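Side-chain contacts in oxidoreductase, NAD-binding/iron-sulfur cluster-binding protein (Nitratireductor pacificus pht-3B, PDB 6ZXU), which reductively removes halogen from organohalide compounds, probably with electrons passed through two [4Fe-4S] clusters to a bound cobalamin (B12): residues L373-P376 / G377-A380; E162-R165 / G166-A169. One frame throughout, in Å; residues are numbered along the deposited sequence.

Contact 1 of 2, residues L373-P376 / G377-A380; sequences LSDP and GRNA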
loop_
_atom_site.group_PDB
_atom_site.type_symbol
_atom_site.label_atom_id
_atom_site.label_comp_id
_atom_site.label_asym_id
_atom_site.label_seq_id
_atom_site.Cartn_x
_atom_site.Cartn_y
_atom_site.Cartn_z
ATOM N N LEU A 373 -21.273 21.967 -2.319
ATOM C CA LEU A 373 -19.899 22.006 -1.869
ATOM C C LEU A 373 -19.633 23.174 -0.926
ATOM O O LEU A 373 -18.492 23.601 -0.747
ATOM C CB LEU A 373 -18.996 22.090 -3.095
ATOM C CG LEU A 373 -19.147 20.892 -4.020
ATOM C CD1 LEU A 373 -18.316 21.079 -5.260
ATOM C CD2 LEU A 373 -18.709 19.615 -3.299
ATOM N N SER A 374 -20.678 23.708 -0.343
ATOM C CA SER A 374 -20.537 24.965 0.406
ATOM C C SER A 374 -20.102 24.757 1.825
ATOM O O SER A 374 -19.638 25.698 2.457
ATOM C CB SER A 374 -21.872 25.766 0.420
ATOM O OG SER A 374 -22.876 25.099 1.166
ATOM N N ASP A 375 -20.217 23.516 2.326
ATOM C CA ASP A 375 -19.797 23.185 3.722
ATOM C C ASP A 375 -18.451 22.419 3.723
ATOM O O ASP A 375 -18.393 21.309 3.246
ATOM C CB ASP A 375 -20.895 22.368 4.378
ATOM C CG ASP A 375 -20.605 22.025 5.845
ATOM O OD1 ASP A 375 -19.458 22.103 6.313
ATOM O OD2 ASP A 375 -21.570 21.759 6.575
ATOM N N PRO A 376 -17.372 23.052 4.200
ATOM C CA PRO A 376 -16.084 22.367 4.193
ATOM C C PRO A 376 -16.018 21.147 5.157
ATOM O O PRO A 376 -15.348 20.192 4.835
ATOM C CB PRO A 376 -15.072 23.454 4.562
ATOM C CG PRO A 376 -15.836 24.712 4.541
ATOM C CD PRO A 376 -17.258 24.386 4.788
ATOM N N GLY A 377 -16.811 21.142 6.202
ATOM C CA GLY A 377 -16.949 19.996 7.051
ATOM C C GLY A 377 -17.542 18.789 6.328
ATOM O O GLY A 377 -17.075 17.666 6.489
ATOM N N ARG A 378 -18.552 19.011 5.515
ATOM C CA ARG A 378 -19.146 17.951 4.714
ATOM C C ARG A 378 -18.241 17.547 3.535
ATOM O O ARG A 378 -18.206 16.398 3.197
ATOM C CB ARG A 378 -20.513 18.398 4.163
ATOM C CG ARG A 378 -21.550 18.623 5.220
ATOM C CD ARG A 378 -22.373 17.398 5.516
ATOM N NE ARG A 378 -23.166 16.989 4.334
ATOM C CZ ARG A 378 -23.995 15.933 4.310
ATOM N NH1 ARG A 378 -24.170 15.175 5.381
ATOM N NH2 ARG A 378 -24.597 15.583 3.163
ATOM N N ASN A 379 -17.514 18.490 2.926
ATOM C CA ASN A 379 -16.576 18.205 1.860
ATOM C C ASN A 379 -15.469 17.247 2.408
ATOM O O ASN A 379 -15.113 16.326 1.709
ATOM C CB ASN A 379 -15.936 19.438 1.282
ATOM C CG ASN A 379 -16.928 20.344 0.552
ATOM O OD1 ASN A 379 -18.117 19.976 0.352
ATOM N ND2 ASN A 379 -16.433 21.497 0.127
ATOM N N ALA A 380 -15.029 17.469 3.637
ATOM C CA ALA A 380 -14.078 16.575 4.255
ATOM C C ALA A 380 -14.611 15.182 4.436
ATOM O O ALA A 380 -13.964 14.230 4.031
ATOM C CB ALA A 380 -13.570 17.138 5.528
HETATM O O HOH W 1 -20.868 20.963 1.305
#
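Asn-379 carries its amide with one face against Asp-375 O, which sits almost directly over CG of the asparagine at 3.2 Å, and reaches on to Leu-373. With CG anti to the carbonyl carbon (chi1 -66°), the amide folds back toward the residues that lead into the helix. There ND2 donates to Leu-373 O over 3.1 Å. The acceptor lies close to the amide plane of Asn-379, yet the nitrogen arrives well above the carbonyl plane of Leu-373 rather than on a lone pair. A second bond takes ND2 to Pro-524 O in another loop, so two backbone carbonyls fix the rotation of the amide. At its other end, a water that accepts from Asp-375 N lies within hydrogen-bonding distance of OD1, though it has more acceptors around it than protons to give. Leu-373 crosses the asparagine at about a right angle, its CD2 3.7 Å from Asn-379 OD1.

Asp-375 works one turn earlier. Its carboxylate, set anti to the backbone N (chi1 -177°), turns OD1 onto two amides. The bond from Gly-377 N to OD1 is short, 2.8 Å, but strongly bent and therefore weak; that from Arg-378 N is straighter but long at 3.3 Å, and also weak. OD2 rests instead against the aliphatic part of Arg-378, 3.4 Å from its CG. The charged ends do not meet: the arginine chain leads away, and NH2 is hydrogen-bonded to Gly-157 O. Pro-376, with no N-H to offer, fills the first helical position. The regular backbone bonds begin with the cap residue itself, Asn-379 N to Asp-375 O at 3.0 Å, followed by Ala-380 N to Pro-376 O. Together these features make an aspartate N-cap followed by proline in the first turn, its two capping bonds both weak, at the start of helix 376-390.

Contact 2 of 2, residues E162-R165 / G166-A169; sequences EWIR and GTNA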
loop_
_atom_site.group_PDB
_atom_site.type_symbol
_atom_site.label_atom_id
_atom_site.label_comp_id
_atom_site.label_asym_id
_atom_site.label_seq_id
_atom_site.Cartn_x
_atom_site.Cartn_y
_atom_site.Cartn_z
ATOM N N GLU A 162 -24.004 11.165 -3.614
ATOM C CA GLU A 162 -24.169 11.463 -5.043
ATOM C C GLU A 162 -22.908 11.200 -5.853
ATOM O O GLU A 162 -22.980 10.887 -7.063
ATOM C CB GLU A 162 -24.586 12.982 -5.236
ATOM N N TRP A 163 -21.731 11.341 -5.236
ATOM C CA TRP A 163 -20.498 11.052 -5.952
ATOM C C TRP A 163 -20.338 9.558 -6.282
ATOM O O TRP A 163 -19.714 9.196 -7.253
ATOM C CB TRP A 163 -19.298 11.464 -5.148
ATOM C CG TRP A 163 -19.195 12.926 -4.780
ATOM C CD1 TRP A 163 -20.066 13.920 -5.113
ATOM C CD2 TRP A 163 -18.139 13.538 -4.049
ATOM N NE1 TRP A 163 -19.626 15.107 -4.613
ATOM C CE2 TRP A 163 -18.447 14.904 -3.944
ATOM C CE3 TRP A 163 -17.002 13.058 -3.391
ATOM C CZ2 TRP A 163 -17.644 15.801 -3.210
ATOM C CZ3 TRP A 163 -16.162 13.961 -2.703
ATOM C CH2 TRP A 163 -16.489 15.324 -2.642
ATOM N N ILE A 164 -20.918 8.701 -5.460
ATOM C CA ILE A 164 -20.596 7.280 -5.424
ATOM C C ILE A 164 -21.720 6.391 -5.915
ATOM O O ILE A 164 -21.451 5.355 -6.524
ATOM C CB ILE A 164 -20.185 6.894 -3.960
ATOM C CG1 ILE A 164 -18.819 7.453 -3.654
ATOM C CG2 ILE A 164 -20.197 5.402 -3.702
ATOM C CD1 ILE A 164 -18.521 7.579 -2.179
ATOM N N ARG A 165 -22.949 6.803 -5.676
ATOM C CA ARG A 165 -24.130 5.987 -6.044
ATOM C C ARG A 165 -24.156 5.585 -7.501
ATOM O O ARG A 165 -23.896 6.415 -8.363
ATOM C CB ARG A 165 -25.424 6.731 -5.687
ATOM C CG ARG A 165 -26.623 5.784 -5.615
ATOM C CD ARG A 165 -27.529 6.161 -4.448
ATOM N NE ARG A 165 -26.913 5.877 -3.118
ATOM C CZ ARG A 165 -27.277 6.453 -1.950
ATOM N NH1 ARG A 165 -28.290 7.362 -1.894
ATOM N NH2 ARG A 165 -26.603 6.124 -0.819
ATOM N N GLY A 166 -24.342 4.299 -7.755
ATOM C CA GLY A 166 -24.351 3.800 -9.089
ATOM C C GLY A 166 -22.994 3.543 -9.736
ATOM O O GLY A 166 -22.947 3.164 -10.895
ATOM N N THR A 167 -21.883 3.730 -9.018
ATOM C CA THR A 167 -20.561 3.567 -9.611
ATOM C C THR A 167 -19.838 2.265 -9.170
ATOM O O THR A 167 -18.722 2.046 -9.555
ATOM C CB THR A 167 -19.632 4.733 -9.224
ATOM O OG1 THR A 167 -19.358 4.664 -7.812
ATOM C CG2 THR A 167 -20.269 6.073 -9.575
ATOM N N ASN A 168 -20.519 1.396 -8.497
ATOM C CA ASN A 168 -19.826 0.297 -7.843
ATOM C C ASN A 168 -19.321 -0.753 -8.788
ATOM O O ASN A 168 -18.195 -1.225 -8.679
ATOM C CB ASN A 168 -20.727 -0.295 -6.772
ATOM C CG ASN A 168 -19.981 -0.606 -5.498
ATOM O OD1 ASN A 168 -18.794 -0.961 -5.514
ATOM N ND2 ASN A 168 -20.634 -0.444 -4.407
ATOM N N ALA A 169 -20.087 -1.064 -9.802
ATOM C CA ALA A 169 -19.644 -2.055 -10.782
ATOM C C ALA A 169 -18.493 -1.576 -11.588
ATOM O O ALA A 169 -17.562 -2.313 -11.856
ATOM C CB ALA A 169 -20.795 -2.420 -11.702
#
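Gly-166 occupies the third position of a type II beta turn from Ile-164 to Thr-167, which links the short helix 161-164 to the long helix 168-190; Arg-165 stands beside it in the second. The glycine turns the chain with a positive phi, a conformation in which a side chain would be jammed against Arg-165 O.

Thr-167 closes that turn twice over. Its backbone N donates to Ile-164 O at 3.0 Å, the usual bond of the turn, and its OG1 donates to the same Ile-164 O at only 2.6 Å. Both donors stand somewhat off the carbonyl plane, the hydroxyl by 16° and the amide by 27°, and together they grip an oxygen at the end of the first helix. The hydroxyl gets there because OG1 sits between the backbone N and the carbonyl carbon (chi1 68°). CG2 also lies beside the acceptor, 3.3 Å from Ile-164 O, and brushes Trp-163 O at 3.9 Å. Tyr-389 OH of helix 376-390 is a further hydrogen-bond partner of Thr-167 OG1.

Although Thr-167 holds the N-cap position of helix 168-190, its side chain makes no capping bond. The N-H groups of Asn-168 and Ala-169, next in line, are instead met by the two carboxylate oxygens of Asp-64, while the Asn-168 side chain is tied through ND2 to Gly-151 O and Glu-153 OE2.

In the fold
Both contacts sit where a long helix begins, yet they treat that start differently. At contact 1 the N-cap aspartate serves its own helix, at a partly exposed place where a water and an arginine pointing elsewhere take part. Contact 2 is buried; its threonine faces backward to the preceding helix, and an aspartate far back in the sequence, Asp-64, supplies the acceptors for the new one. Their centres are about 19 Å apart, but they touch where Leu-373 CD2 packs 4.0 Å from Trp-163 CZ2. Helix 376-390, which contact 1 opens, also flanks contact 2 through Ala-382, Leu-386 and Tyr-389. Both lie away from the cobalamin and cluster sites.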